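Local coordinates for glycoside hydrolase family 81 (Clostridium thermocellum, PDB 6FOP), which hydrolyses beta-1,3-glucans, probably including laminarin, as part of the bacterium's cellulosome, at residues Phe60-Glu65 with Val112-Ala117; Leu214-Asp219 with Gly258-Leu263; Thr228-Ser233 with Gly520-Thr525; Gly304-Leu309 with His709-Ser714; Lys615-Met620 with Asp642-Ala647. All blocks are in the same frame, centred on the assembly; numbering follows the deposited sequence.

Contact 1: Phe60-Glu65 with Val112-Ala117; sequences FKFKAE and VDAVMA
F62 and M116 form the dense part of this contact, with A114 completing it. The sulfur of M116 sits at the edge of the F62 ring, 5.0 Å from SD to the ring centroid and 87° off the ring normal, a Met-aromatic contact made in the plane of the ring. Further round the ring, F62 CZ comes obliquely within 3.6 Å of A114 CB. A bend at the last torsion of M116 (chi3 78°) turns its methyl toward the backbone of K63, where CE lies 3.2 Å from K63 O. The outer sides are looser: K63, D113 and V115 point away from the opposing segment and are partly exposed, K63 carrying its ammonium to a salt bridge with E68 and D113 bonding T126. The two strand segments run 9.7 Å apart at 27°, and each belongs to a different antiparallel sheet, as expected of two layers packed face to face in a beta sandwich. I67 of strand 66-70 touches both F62 and M116. No hydrogen bond joins the two segments, which implies that between them the contact is probably driven by apolar burial of sulfur, ring and methyl.

Contact 2: Leu214-Asp219 with Gly258-Leu263; sequences LTYYKD and GTILAL
I260 meets Y217 through a CH-pi contact. Its terminal methyl, CD1, stands 3.6 Å from the centroid of the Y217 ring and only 8° off the normal, so the methyl is centred over one face. The ring atoms confirm this, since all six lie at nearly equal distances from CD1. I260 reaches that position because its side chain is extended at the second torsion (chi2 170°), which carries CD1 well out from the strand.

Plain apolar contact adds a second wall. Y216, the preceding residue on the helix, brings CE2 to 3.6 Å from the same CD1 in an oblique approach that is neither face-on nor edge-on, and I260 CG1 lies 3.9 Å from Y216 CE2. The methyl thus sits in the corner formed by the two rings.

Polar interactions lie outside the pair. The hydroxyl of Y217 is hydrogen-bonded to that of Y281, and the hydroxyl of Y216 to Q292; these bonds fix the far ends of both rings. Helix 211-220 here turns two tyrosines toward strand 260-263, an outermost strand of a three-stranded antiparallel sheet. This is helix-on-strand packing beside the eight-stranded sheet of the N-terminal half, whose Y133 touches I260 and whose A204 and L206 touch Y217.

Contact 3: Thr228-Ser233 with Gly520-Thr525; sequences TKVEWS and GIYLYT
W232 holds its CG between its backbone N and carbonyl carbon (chi1 56°), while Y522 sends its ring out opposite its own backbone N (chi1 161°); together these torsions lay the indole and the phenol flat upon each other. The evidence for an offset stack is direct: the centroid of the six-membered ring of W232 is 4.1 Å from that of Y522, and the planes differ by only 11°. The overlap continues along the side chain of Y522, whose CB lies 3.8 Å from the centroid of the five-membered ring of W232, a CH-pi contact over its face. At the other end of the phenol, Y522 OH touches V230 CG2 at 3.8 Å. V230 and W232, two residues apart, point to the same side of the strand, toward the helix. F470, which contributes to a calcium site, also meets the ring of Y522, with the two planes at a steep angle. The stack joins the long strand 223-235 to helix 514-534 of the family 81 C-terminal domain, probably part of an (alpha/alpha)6 barrel as in related six-hairpin glycosidases.

Contact 4: Gly304-Leu309 with His709-Ser714; sequences GILPNL and HSMAVS
N308 and L309, in a loop, meet M711; L309 O is gripped by two amides, N308 ND2 at 2.9 Å and the side chain of Q358. The first bond is fairly straight (163° at the hydrogen) and the oxygen lies close to the amide plane of N308, although ND2 approaches from well above the plane of the carbonyl. This bond fixes the rotation of the N308 amide, against which the end of M711 rests, with ND2 3.7 Å from CE. M711 has two deposited conformers, and its distances hold for the one described, whose chain is bent at the last torsion (chi3 -79°) and puts CE beside L306, P307 and N308. There CE lies 4.1 Å from P307 CG and 4.3 Å from L306 CD2; a shorter approach to N308 O is doubtful. The contact joins the loop between strand 295-301 and helix 317-329 to strand 710-715, an outermost strand of the C-terminal four-stranded sheet; Y687 on the adjacent strand touches both P307 and M711. N308 O is buried here without any polar partner in the model, which implies that the contact probably carries a desolvation cost, with mainly apolar packing of M711 in the conformer described.

Contact 5: Lys615-Met620 with Asp642-Ala647; sequences KDIQYM and DGESKA
E644 stands just ahead of S645, the N-cap of helix 646-659, and faces the start of helix 615-622 in the family 81 C-terminal domain. Three side chains of that helix, D616, I617 and M620, line E644 from its CB to its carboxylate. D616 OD2 lies alongside E644 CB at 3.6 Å, and I617 CD1 meets E644 CG at 3.7 Å, so an acid oxygen and a methyl flank the aliphatic part of the glutamate. At its far end the M620 methyl comes close: CE is 3.1 Å from E644 OE2, and SD is 3.5 Å from the same oxygen. M620 was deposited in two conformers, so both distances, measured in one of them, are doubtful.

A bend at the second torsion of E644 (chi2 -54°) folds its carboxylate back toward its own backbone. OE1 thereby accepts S645 N at 3.0 Å, met on the anti side of the carboxylate, and it also takes H648 ND1. S645 OG in turn caps H648 N, so the N-terminal turn of helix 646-659, a helix of what is probably an (alpha/alpha)6 barrel, is tied down by consecutive side chains before and at its cap.

The two acids do not bond: D616 OD2 and E644 OE1 are 5.4 Å apart, with their carboxylate planes turned 72° against each other. D616 OD2 instead accepts the backbone N of E641. W652 NE1, within helix 646-659, bonds M620 O and links the two helices directly.

How the contacts relate
From the N terminus, contact 1 closes first, pairing strands from the seven- and eight-stranded sheets of the N-terminal half. Contact 2 then opens on helix 211-220, and contact 3 begins on strand 223-235 before contact 2 closes at 258-263, so the two cross. Contact 3 closes far along the chain, on helix 514-534, and ties the sheet region to the helical C-terminal domain. Contact 4 opens at 304-309, inside the loop of contact 3, crosses it, and closes on the final strand; the two touch where Y524 CZ lies 3.6 Å from I305 CG2. Contact 5 nests within the loop of contact 4, about 21 Å away between centres, and joins helix 615-622 to the loop leading into helix 646-659.

Contact 1: Phe60-Glu65 with Val112-Ala117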
# COMPACT_ATOMS: atom_id res chain seq x y z
N PHE A 60 17.10 -6.36 8.68
CA PHE A 60 17.34 -7.04 9.96
C PHE A 60 16.81 -8.46 9.94
O PHE A 60 15.94 -8.79 9.12
CB PHE A 60 16.65 -6.29 11.12
CG PHE A 60 16.98 -4.83 11.17
CD1 PHE A 60 18.13 -4.39 11.83
CD2 PHE A 60 16.14 -3.88 10.57
CE1 PHE A 60 18.44 -3.04 11.85
CE2 PHE A 60 16.46 -2.54 10.59
CZ PHE A 60 17.61 -2.11 11.27
N LYS A 61 17.26 -9.29 10.86
CA LYS A 61 16.60 -10.55 11.09
C LYS A 61 16.85 -11.00 12.51
O LYS A 61 18.00 -11.03 12.96
CB LYS A 61 17.07 -11.63 10.11
CG LYS A 61 16.19 -12.89 10.19
CD LYS A 61 16.62 -14.00 9.24
CE LYS A 61 17.86 -14.70 9.74
NZ LYS A 61 18.27 -15.76 8.78
N PHE A 62 15.79 -11.36 13.22
CA PHE A 62 15.92 -11.89 14.59
C PHE A 62 16.25 -13.38 14.51
O PHE A 62 15.78 -14.08 13.62
CB PHE A 62 14.63 -11.67 15.38
CG PHE A 62 14.37 -10.21 15.68
CD1 PHE A 62 13.72 -9.41 14.75
CD2 PHE A 62 14.79 -9.64 16.89
CE1 PHE A 62 13.50 -8.07 15.01
CE2 PHE A 62 14.58 -8.29 17.13
CZ PHE A 62 13.92 -7.51 16.20
N LYS A 63 17.10 -13.83 15.42
CA LYS A 63 17.50 -15.24 15.56
C LYS A 63 17.89 -15.48 17.01
O LYS A 63 17.92 -14.55 17.80
CB LYS A 63 18.62 -15.61 14.58
CG LYS A 63 19.89 -14.81 14.76
CD LYS A 63 20.92 -15.18 13.71
CE LYS A 63 22.25 -14.46 13.95
NZ LYS A 63 23.19 -14.71 12.83
N ALA A 64 18.15 -16.74 17.36
CA ALA A 64 18.46 -17.06 18.75
C ALA A 64 19.57 -16.18 19.36
O ALA A 64 19.45 -15.75 20.51
CB ALA A 64 18.76 -18.55 18.89
N GLU A 65 20.61 -15.88 18.59
CA GLU A 65 21.77 -15.11 19.09
C GLU A 65 21.43 -13.63 19.31
O GLU A 65 22.02 -12.96 20.15
CB GLU A 65 22.94 -15.21 18.08
CG GLU A 65 24.18 -14.41 18.48
CD GLU A 65 25.28 -14.42 17.44
OE1 GLU A 65 25.10 -15.00 16.35
OE2 GLU A 65 26.33 -13.81 17.73
N VAL A 112 9.21 -0.17 14.64
CA VAL A 112 8.83 -1.27 15.54
C VAL A 112 9.86 -1.37 16.66
O VAL A 112 11.05 -1.25 16.41
CB VAL A 112 8.69 -2.62 14.80
CG1 VAL A 112 9.96 -2.99 14.04
CG2 VAL A 112 8.26 -3.74 15.72
N ASP A 113 9.37 -1.58 17.88
CA ASP A 113 10.20 -1.97 19.01
C ASP A 113 9.96 -3.45 19.24
O ASP A 113 8.80 -3.86 19.38
CB ASP A 113 9.80 -1.24 20.29
CG ASP A 113 9.98 0.26 20.23
OD1 ASP A 113 10.73 0.79 19.38
OD2 ASP A 113 9.34 0.93 21.08
N ALA A 114 11.04 -4.24 19.31
CA ALA A 114 10.95 -5.67 19.61
C ALA A 114 11.87 -6.02 20.78
O ALA A 114 12.92 -5.41 20.93
CB ALA A 114 11.30 -6.51 18.39
N VAL A 115 11.47 -7.02 21.55
CA VAL A 115 12.21 -7.43 22.73
C VAL A 115 12.59 -8.90 22.62
O VAL A 115 11.77 -9.74 22.23
CB VAL A 115 11.35 -7.25 24.01
CG1 VAL A 115 12.06 -7.83 25.24
CG2 VAL A 115 11.04 -5.80 24.24
N MET A 116 13.84 -9.19 22.96
CA MET A 116 14.33 -10.54 23.16
C MET A 116 14.77 -10.61 24.62
O MET A 116 15.55 -9.79 25.06
CB MET A 116 15.54 -10.78 22.24
CG MET A 116 15.32 -10.34 20.82
SD MET A 116 16.76 -10.67 19.83
CE MET A 116 16.37 -12.42 19.70
N ALA A 117 14.28 -11.59 25.38
CA ALA A 117 14.58 -11.64 26.80
C ALA A 117 14.67 -13.06 27.32
O ALA A 117 13.84 -13.90 27.00
CB ALA A 117 13.50 -10.89 27.58

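Contact 2: Leu214-Asp219 with Gly258-Leu263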
# COMPACT_ATOMS: atom_id res chain seq x y z
N LEU A 214 31.15 10.53 10.03
CA LEU A 214 30.94 9.81 11.28
C LEU A 214 30.59 10.77 12.41
O LEU A 214 29.71 10.48 13.21
CB LEU A 214 32.18 9.00 11.62
CG LEU A 214 32.13 8.20 12.91
CD1 LEU A 214 31.04 7.12 12.87
CD2 LEU A 214 33.49 7.56 13.15
N THR A 215 31.25 11.93 12.44
CA THR A 215 30.97 12.93 13.47
C THR A 215 29.53 13.42 13.38
O THR A 215 28.86 13.59 14.39
CB THR A 215 31.95 14.12 13.32
OG1 THR A 215 33.30 13.65 13.42
CG2 THR A 215 31.71 15.16 14.36
N TYR A 216 29.05 13.65 12.16
CA TYR A 216 27.66 14.11 11.97
C TYR A 216 26.67 13.05 12.42
O TYR A 216 25.71 13.35 13.15
CB TYR A 216 27.44 14.44 10.51
CG TYR A 216 26.06 15.04 10.28
CD1 TYR A 216 25.80 16.39 10.56
CD2 TYR A 216 25.00 14.25 9.82
CE1 TYR A 216 24.54 16.93 10.39
CE2 TYR A 216 23.73 14.81 9.63
CZ TYR A 216 23.52 16.14 9.90
OH TYR A 216 22.25 16.65 9.72
N TYR A 217 26.89 11.80 12.04
CA TYR A 217 26.00 10.71 12.48
C TYR A 217 26.07 10.50 13.99
O TYR A 217 25.06 10.26 14.62
CB TYR A 217 26.26 9.44 11.70
CG TYR A 217 25.60 9.44 10.32
CD1 TYR A 217 26.03 10.29 9.31
CD2 TYR A 217 24.53 8.59 10.05
CE1 TYR A 217 25.43 10.28 8.06
CE2 TYR A 217 23.93 8.58 8.80
CZ TYR A 217 24.38 9.43 7.83
OH TYR A 217 23.79 9.43 6.58
N LYS A 218 27.26 10.65 14.60
CA LYS A 218 27.37 10.60 16.05
C LYS A 218 26.55 11.68 16.71
O LYS A 218 25.94 11.44 17.75
CB LYS A 218 28.84 10.68 16.48
CG LYS A 218 29.02 10.57 17.98
CD LYS A 218 30.47 10.75 18.39
CE LYS A 218 30.57 10.69 19.91
NZ LYS A 218 31.88 11.11 20.45
N ASP A 219 26.50 12.88 16.11
CA ASP A 219 25.73 13.96 16.68
C ASP A 219 24.28 13.60 16.96
O ASP A 219 23.70 14.12 17.90
CB ASP A 219 25.73 15.20 15.78
CG ASP A 219 27.03 15.96 15.77
OD1 ASP A 219 27.81 15.85 16.72
OD2 ASP A 219 27.24 16.72 14.79
N GLY A 258 17.56 15.94 17.26
CA GLY A 258 17.11 15.78 15.89
C GLY A 258 17.33 14.36 15.47
O GLY A 258 17.64 13.51 16.28
N THR A 259 17.16 14.10 14.18
CA THR A 259 17.54 12.83 13.60
C THR A 259 17.75 13.00 12.10
O THR A 259 17.62 14.12 11.56
CB THR A 259 16.54 11.70 13.94
OG1 THR A 259 17.12 10.43 13.63
CG2 THR A 259 15.23 11.82 13.18
N ILE A 260 18.21 11.92 11.48
CA ILE A 260 18.43 11.86 10.06
C ILE A 260 17.34 10.94 9.50
O ILE A 260 17.24 9.79 9.89
CB ILE A 260 19.82 11.31 9.72
CG1 ILE A 260 20.93 12.17 10.31
CG2 ILE A 260 19.98 11.21 8.20
CD1 ILE A 260 22.33 11.56 10.22
N LEU A 261 16.51 11.49 8.62
CA LEU A 261 15.43 10.72 7.96
C LEU A 261 15.84 10.46 6.51
O LEU A 261 16.37 11.34 5.84
CB LEU A 261 14.09 11.43 8.04
CG LEU A 261 13.57 11.70 9.45
CD1 LEU A 261 12.31 12.56 9.34
CD2 LEU A 261 13.26 10.39 10.15
N ALA A 262 15.62 9.23 6.08
CA ALA A 262 15.88 8.80 4.72
C ALA A 262 14.51 8.73 4.02
O ALA A 262 13.59 8.09 4.50
CB ALA A 262 16.57 7.43 4.70
N LEU A 263 14.46 9.31 2.82
CA LEU A 263 13.23 9.43 2.03
C LEU A 263 13.34 8.63 0.76
O LEU A 263 14.36 8.68 0.09
CB LEU A 263 12.98 10.90 1.66
CG LEU A 263 12.27 11.76 2.69
CD1 LEU A 263 13.04 11.88 4.00
CD2 LEU A 263 12.03 13.16 2.12

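Contact 3: Thr228-Ser233 with Gly520-Thr525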
# COMPACT_ATOMS: atom_id res chain seq x y z
N THR A 228 6.57 7.14 15.78
CA THR A 228 6.48 7.63 14.41
C THR A 228 4.99 7.74 14.05
O THR A 228 4.19 6.85 14.38
CB THR A 228 7.22 6.75 13.39
OG1 THR A 228 6.65 5.43 13.35
CG2 THR A 228 8.72 6.67 13.72
N LYS A 229 4.66 8.85 13.37
CA LYS A 229 3.26 9.18 13.05
C LYS A 229 3.13 9.83 11.71
O LYS A 229 3.90 10.74 11.37
CB LYS A 229 2.71 10.17 14.11
CG LYS A 229 2.55 9.61 15.51
CD LYS A 229 1.22 8.87 15.71
CE LYS A 229 1.29 7.84 16.83
NZ LYS A 229 1.96 6.60 16.29
N VAL A 230 2.09 9.43 10.97
CA VAL A 230 1.62 10.19 9.80
C VAL A 230 0.30 10.88 10.09
O VAL A 230 -0.50 10.38 10.86
CB VAL A 230 1.49 9.34 8.54
CG1 VAL A 230 2.85 8.79 8.16
CG2 VAL A 230 0.43 8.23 8.69
N GLU A 231 0.12 12.04 9.46
CA GLU A 231 -1.16 12.73 9.44
C GLU A 231 -1.37 13.23 8.02
O GLU A 231 -0.39 13.45 7.29
CB GLU A 231 -1.16 13.94 10.37
CG GLU A 231 -0.71 13.71 11.79
CD GLU A 231 -0.33 15.04 12.40
OE1 GLU A 231 0.86 15.49 12.31
OE2 GLU A 231 -1.25 15.69 12.88
N TRP A 232 -2.62 13.40 7.61
CA TRP A 232 -2.91 13.85 6.24
C TRP A 232 -4.00 14.90 6.22
O TRP A 232 -4.82 14.99 7.14
CB TRP A 232 -3.31 12.68 5.33
CG TRP A 232 -4.45 11.89 5.83
CD1 TRP A 232 -5.79 12.14 5.62
CD2 TRP A 232 -4.39 10.70 6.61
NE1 TRP A 232 -6.53 11.19 6.22
CE2 TRP A 232 -5.71 10.28 6.84
CE3 TRP A 232 -3.33 9.92 7.13
CZ2 TRP A 232 -6.02 9.15 7.59
CZ3 TRP A 232 -3.64 8.80 7.85
CH2 TRP A 232 -4.97 8.43 8.08
N SER A 233 -4.01 15.66 5.12
CA SER A 233 -5.03 16.67 4.90
C SER A 233 -5.32 16.83 3.41
O SER A 233 -4.39 17.04 2.62
CB SER A 233 -4.56 18.01 5.49
OG SER A 233 -5.53 19.01 5.24
N GLY A 520 -9.72 8.09 2.05
CA GLY A 520 -9.64 7.53 0.70
C GLY A 520 -8.72 8.32 -0.21
O GLY A 520 -7.94 7.73 -0.98
N ILE A 521 -8.83 9.64 -0.17
CA ILE A 521 -8.00 10.51 -1.00
C ILE A 521 -6.54 10.33 -0.63
O ILE A 521 -5.67 10.24 -1.51
CB ILE A 521 -8.48 11.97 -0.97
CG1 ILE A 521 -9.87 12.04 -1.61
CG2 ILE A 521 -7.48 12.89 -1.66
CD1 ILE A 521 -10.55 13.39 -1.49
N TYR A 522 -6.25 10.28 0.66
CA TYR A 522 -4.89 10.00 1.15
C TYR A 522 -4.33 8.69 0.60
O TYR A 522 -3.23 8.62 0.02
CB TYR A 522 -4.90 10.01 2.70
CG TYR A 522 -3.73 9.31 3.37
CD1 TYR A 522 -2.45 9.86 3.33
CD2 TYR A 522 -3.88 8.09 4.00
CE1 TYR A 522 -1.37 9.23 3.94
CE2 TYR A 522 -2.79 7.45 4.58
CZ TYR A 522 -1.56 8.02 4.55
OH TYR A 522 -0.49 7.37 5.12
N LEU A 523 -5.10 7.61 0.79
CA LEU A 523 -4.65 6.29 0.32
C LEU A 523 -4.47 6.23 -1.18
O LEU A 523 -3.46 5.74 -1.68
CB LEU A 523 -5.60 5.21 0.81
CG LEU A 523 -5.73 5.07 2.33
CD1 LEU A 523 -6.94 4.21 2.71
CD2 LEU A 523 -4.45 4.46 2.92
N TYR A 524 -5.50 6.66 -1.89
CA TYR A 524 -5.51 6.62 -3.34
C TYR A 524 -4.37 7.41 -3.94
O TYR A 524 -3.60 6.92 -4.78
CB TYR A 524 -6.87 7.16 -3.84
CG TYR A 524 -6.98 7.30 -5.34
CD1 TYR A 524 -7.34 6.22 -6.15
CD2 TYR A 524 -6.69 8.50 -5.96
CE1 TYR A 524 -7.42 6.37 -7.53
CE2 TYR A 524 -6.80 8.65 -7.33
CZ TYR A 524 -7.15 7.59 -8.11
OH TYR A 524 -7.23 7.75 -9.47
N THR A 525 -4.26 8.67 -3.54
CA THR A 525 -3.26 9.55 -4.12
C THR A 525 -1.85 9.04 -3.85
O THR A 525 -1.00 9.03 -4.73
CB THR A 525 -3.48 10.98 -3.59
OG1 THR A 525 -4.84 11.40 -3.86
CG2 THR A 525 -2.54 11.95 -4.25

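Contact 4: Gly304-Leu309 with His709-Ser714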
# COMPACT_ATOMS: atom_id res chain seq x y z
N GLY A 304 -8.84 14.04 -9.05
CA GLY A 304 -10.25 13.67 -9.07
C GLY A 304 -10.42 12.21 -9.43
O GLY A 304 -9.55 11.60 -10.08
N ILE A 305 -11.56 11.65 -9.04
CA ILE A 305 -12.05 10.40 -9.60
C ILE A 305 -13.51 10.61 -9.98
O ILE A 305 -14.16 11.53 -9.49
CB ILE A 305 -11.91 9.20 -8.64
CG1 ILE A 305 -12.80 9.32 -7.40
CG2 ILE A 305 -10.44 9.01 -8.23
CD1 ILE A 305 -12.93 8.03 -6.67
N LEU A 306 -14.03 9.68 -10.77
CA LEU A 306 -15.47 9.66 -11.07
C LEU A 306 -16.08 8.34 -10.61
O LEU A 306 -15.38 7.34 -10.52
CB LEU A 306 -15.72 9.82 -12.55
CG LEU A 306 -15.32 11.19 -13.13
CD1 LEU A 306 -15.35 11.11 -14.64
CD2 LEU A 306 -16.24 12.28 -12.61
N PRO A 307 -17.41 8.33 -10.39
CA PRO A 307 -18.10 7.07 -10.08
C PRO A 307 -18.33 6.19 -11.30
O PRO A 307 -18.71 5.04 -11.16
CB PRO A 307 -19.43 7.53 -9.48
CG PRO A 307 -19.65 8.86 -10.09
CD PRO A 307 -18.30 9.49 -10.23
N ASN A 308 -18.12 6.76 -12.48
CA ASN A 308 -18.30 6.11 -13.78
C ASN A 308 -17.95 7.13 -14.84
O ASN A 308 -17.98 8.33 -14.60
CB ASN A 308 -19.75 5.63 -13.99
CG ASN A 308 -20.78 6.75 -13.79
OD1 ASN A 308 -21.22 7.02 -12.67
ND2 ASN A 308 -21.20 7.37 -14.88
N LEU A 309 -17.62 6.65 -16.05
CA LEU A 309 -17.52 7.54 -17.19
C LEU A 309 -18.94 7.93 -17.69
O LEU A 309 -19.90 7.19 -17.48
CB LEU A 309 -16.72 6.89 -18.32
CG LEU A 309 -15.25 6.60 -18.01
CD1 LEU A 309 -14.57 5.99 -19.21
CD2 LEU A 309 -14.52 7.87 -17.59
N HIS A 709 -26.82 15.46 -6.85
CA HIS A 709 -26.92 14.05 -7.23
C HIS A 709 -26.94 13.88 -8.75
O HIS A 709 -27.81 13.21 -9.28
CB HIS A 709 -28.11 13.37 -6.57
CG HIS A 709 -28.10 13.51 -5.09
ND1 HIS A 709 -27.14 12.92 -4.30
CD2 HIS A 709 -28.90 14.21 -4.25
CE1 HIS A 709 -27.36 13.23 -3.03
NE2 HIS A 709 -28.42 14.01 -2.97
N SER A 710 -25.97 14.48 -9.42
CA SER A 710 -25.89 14.35 -10.85
C SER A 710 -24.50 14.49 -11.41
O SER A 710 -23.60 15.08 -10.78
CB SER A 710 -26.76 15.38 -11.51
OG SER A 710 -26.16 16.65 -11.44
N MET A 711 -24.37 13.92 -12.60
CA MET A 711 -23.18 14.08 -13.43
C MET A 711 -23.42 15.19 -14.45
O MET A 711 -24.51 15.31 -15.02
CB MET A 711 -22.81 12.79 -14.18
CG MET A 711 -21.46 12.82 -14.89
SD MET A 711 -20.75 11.21 -15.33
CE MET A 711 -20.10 10.73 -13.75
N ALA A 712 -22.40 16.00 -14.67
CA ALA A 712 -22.42 17.03 -15.70
C ALA A 712 -21.18 16.94 -16.55
O ALA A 712 -20.10 16.61 -16.04
CB ALA A 712 -22.54 18.40 -15.10
N VAL A 713 -21.33 17.22 -17.85
CA VAL A 713 -20.26 17.21 -18.82
C VAL A 713 -20.32 18.49 -19.62
O VAL A 713 -21.40 18.89 -20.10
CB VAL A 713 -20.40 16.04 -19.80
CG1 VAL A 713 -19.23 15.98 -20.77
CG2 VAL A 713 -20.54 14.69 -19.05
N SER A 714 -19.17 19.12 -19.81
CA SER A 714 -19.08 20.33 -20.65
C SER A 714 -17.81 20.27 -21.47
O SER A 714 -16.75 19.96 -20.92
CB SER A 714 -19.15 21.60 -19.82
OG SER A 714 -19.08 22.77 -20.66

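Contact 5: Lys615-Met620 with Asp642-Ala647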
# COMPACT_ATOMS: atom_id res chain seq x y z
N LYS A 615 -7.40 -9.57 -23.75
CA LYS A 615 -7.42 -8.49 -24.74
C LYS A 615 -8.30 -7.32 -24.29
O LYS A 615 -8.00 -6.17 -24.60
CB LYS A 615 -7.96 -8.99 -26.08
CG LYS A 615 -7.03 -9.89 -26.87
CD LYS A 615 -7.70 -10.25 -28.20
CE LYS A 615 -6.74 -10.84 -29.22
NZ LYS A 615 -6.31 -12.20 -28.81
N ASP A 616 -9.40 -7.63 -23.58
CA ASP A 616 -10.25 -6.56 -23.02
C ASP A 616 -9.47 -5.62 -22.08
O ASP A 616 -9.48 -4.40 -22.27
CB ASP A 616 -11.52 -7.08 -22.33
CG ASP A 616 -11.29 -8.21 -21.32
OD1 ASP A 616 -10.17 -8.78 -21.21
OD2 ASP A 616 -12.26 -8.51 -20.61
N ILE A 617 -8.77 -6.21 -21.12
CA ILE A 617 -7.98 -5.43 -20.16
C ILE A 617 -6.92 -4.64 -20.94
O ILE A 617 -6.71 -3.44 -20.68
CB ILE A 617 -7.31 -6.34 -19.14
CG1 ILE A 617 -8.30 -7.18 -18.36
CG2 ILE A 617 -6.42 -5.55 -18.20
CD1 ILE A 617 -9.35 -6.43 -17.64
N GLN A 618 -6.24 -5.30 -21.89
CA GLN A 618 -5.15 -4.63 -22.61
C GLN A 618 -5.64 -3.53 -23.52
O GLN A 618 -4.97 -2.50 -23.68
CB GLN A 618 -4.32 -5.63 -23.41
CG GLN A 618 -3.53 -6.59 -22.54
CD GLN A 618 -2.45 -5.90 -21.75
OE1 GLN A 618 -2.08 -4.78 -22.05
NE2 GLN A 618 -1.90 -6.61 -20.76
N TYR A 619 -6.80 -3.74 -24.15
CA TYR A 619 -7.31 -2.67 -25.02
C TYR A 619 -7.89 -1.49 -24.23
O TYR A 619 -7.79 -0.34 -24.69
CB TYR A 619 -8.30 -3.20 -26.05
CG TYR A 619 -7.76 -4.25 -27.00
CD1 TYR A 619 -6.41 -4.32 -27.32
CD2 TYR A 619 -8.62 -5.16 -27.59
CE1 TYR A 619 -5.92 -5.25 -28.22
CE2 TYR A 619 -8.13 -6.11 -28.47
CZ TYR A 619 -6.79 -6.18 -28.76
OH TYR A 619 -6.31 -7.11 -29.66
N MET A 620 -8.45 -1.74 -23.04
CA MET A 620 -8.82 -0.63 -22.15
C MET A 620 -7.60 0.19 -21.75
O MET A 620 -7.64 1.43 -21.73
CB MET A 620 -9.52 -1.14 -20.92
CG MET A 620 -10.93 -1.63 -21.20
SD MET A 620 -11.77 -1.99 -19.63
CE MET A 620 -11.00 -3.51 -19.13
N ASP A 642 -12.86 -12.36 -16.04
CA ASP A 642 -14.01 -12.64 -15.18
C ASP A 642 -14.60 -11.45 -14.39
O ASP A 642 -15.80 -11.46 -14.05
CB ASP A 642 -13.66 -13.76 -14.19
CG ASP A 642 -13.33 -15.08 -14.87
OD1 ASP A 642 -14.21 -15.70 -15.47
OD2 ASP A 642 -12.16 -15.51 -14.79
N GLY A 643 -13.79 -10.44 -14.11
CA GLY A 643 -14.25 -9.25 -13.44
C GLY A 643 -14.75 -8.14 -14.36
O GLY A 643 -15.15 -7.08 -13.88
N GLU A 644 -14.70 -8.39 -15.67
CA GLU A 644 -15.03 -7.39 -16.68
C GLU A 644 -16.32 -7.79 -17.43
O GLU A 644 -16.81 -8.91 -17.31
CB GLU A 644 -13.90 -7.30 -17.70
CG GLU A 644 -13.03 -6.12 -17.56
CD GLU A 644 -13.76 -4.77 -17.55
OE1 GLU A 644 -14.89 -4.55 -18.07
OE2 GLU A 644 -13.16 -3.88 -17.00
N SER A 645 -16.85 -6.84 -18.20
CA SER A 645 -17.99 -7.11 -19.07
C SER A 645 -17.73 -6.46 -20.42
O SER A 645 -17.06 -5.44 -20.51
CB SER A 645 -19.28 -6.56 -18.46
OG SER A 645 -19.32 -5.16 -18.33
N LYS A 646 -18.35 -7.03 -21.46
CA LYS A 646 -18.29 -6.39 -22.76
C LYS A 646 -18.83 -4.96 -22.68
O LYS A 646 -18.26 -4.04 -23.28
CB LYS A 646 -19.11 -7.17 -23.80
CG LYS A 646 -18.58 -8.58 -24.05
CD LYS A 646 -19.35 -9.35 -25.10
CE LYS A 646 -18.88 -10.78 -25.11
NZ LYS A 646 -19.36 -11.56 -26.28
N ALA A 647 -19.94 -4.77 -21.96
CA ALA A 647 -20.54 -3.44 -21.87
C ALA A 647 -19.54 -2.44 -21.28
O ALA A 647 -19.33 -1.36 -21.82
CB ALA A 647 -21.79 -3.49 -21.02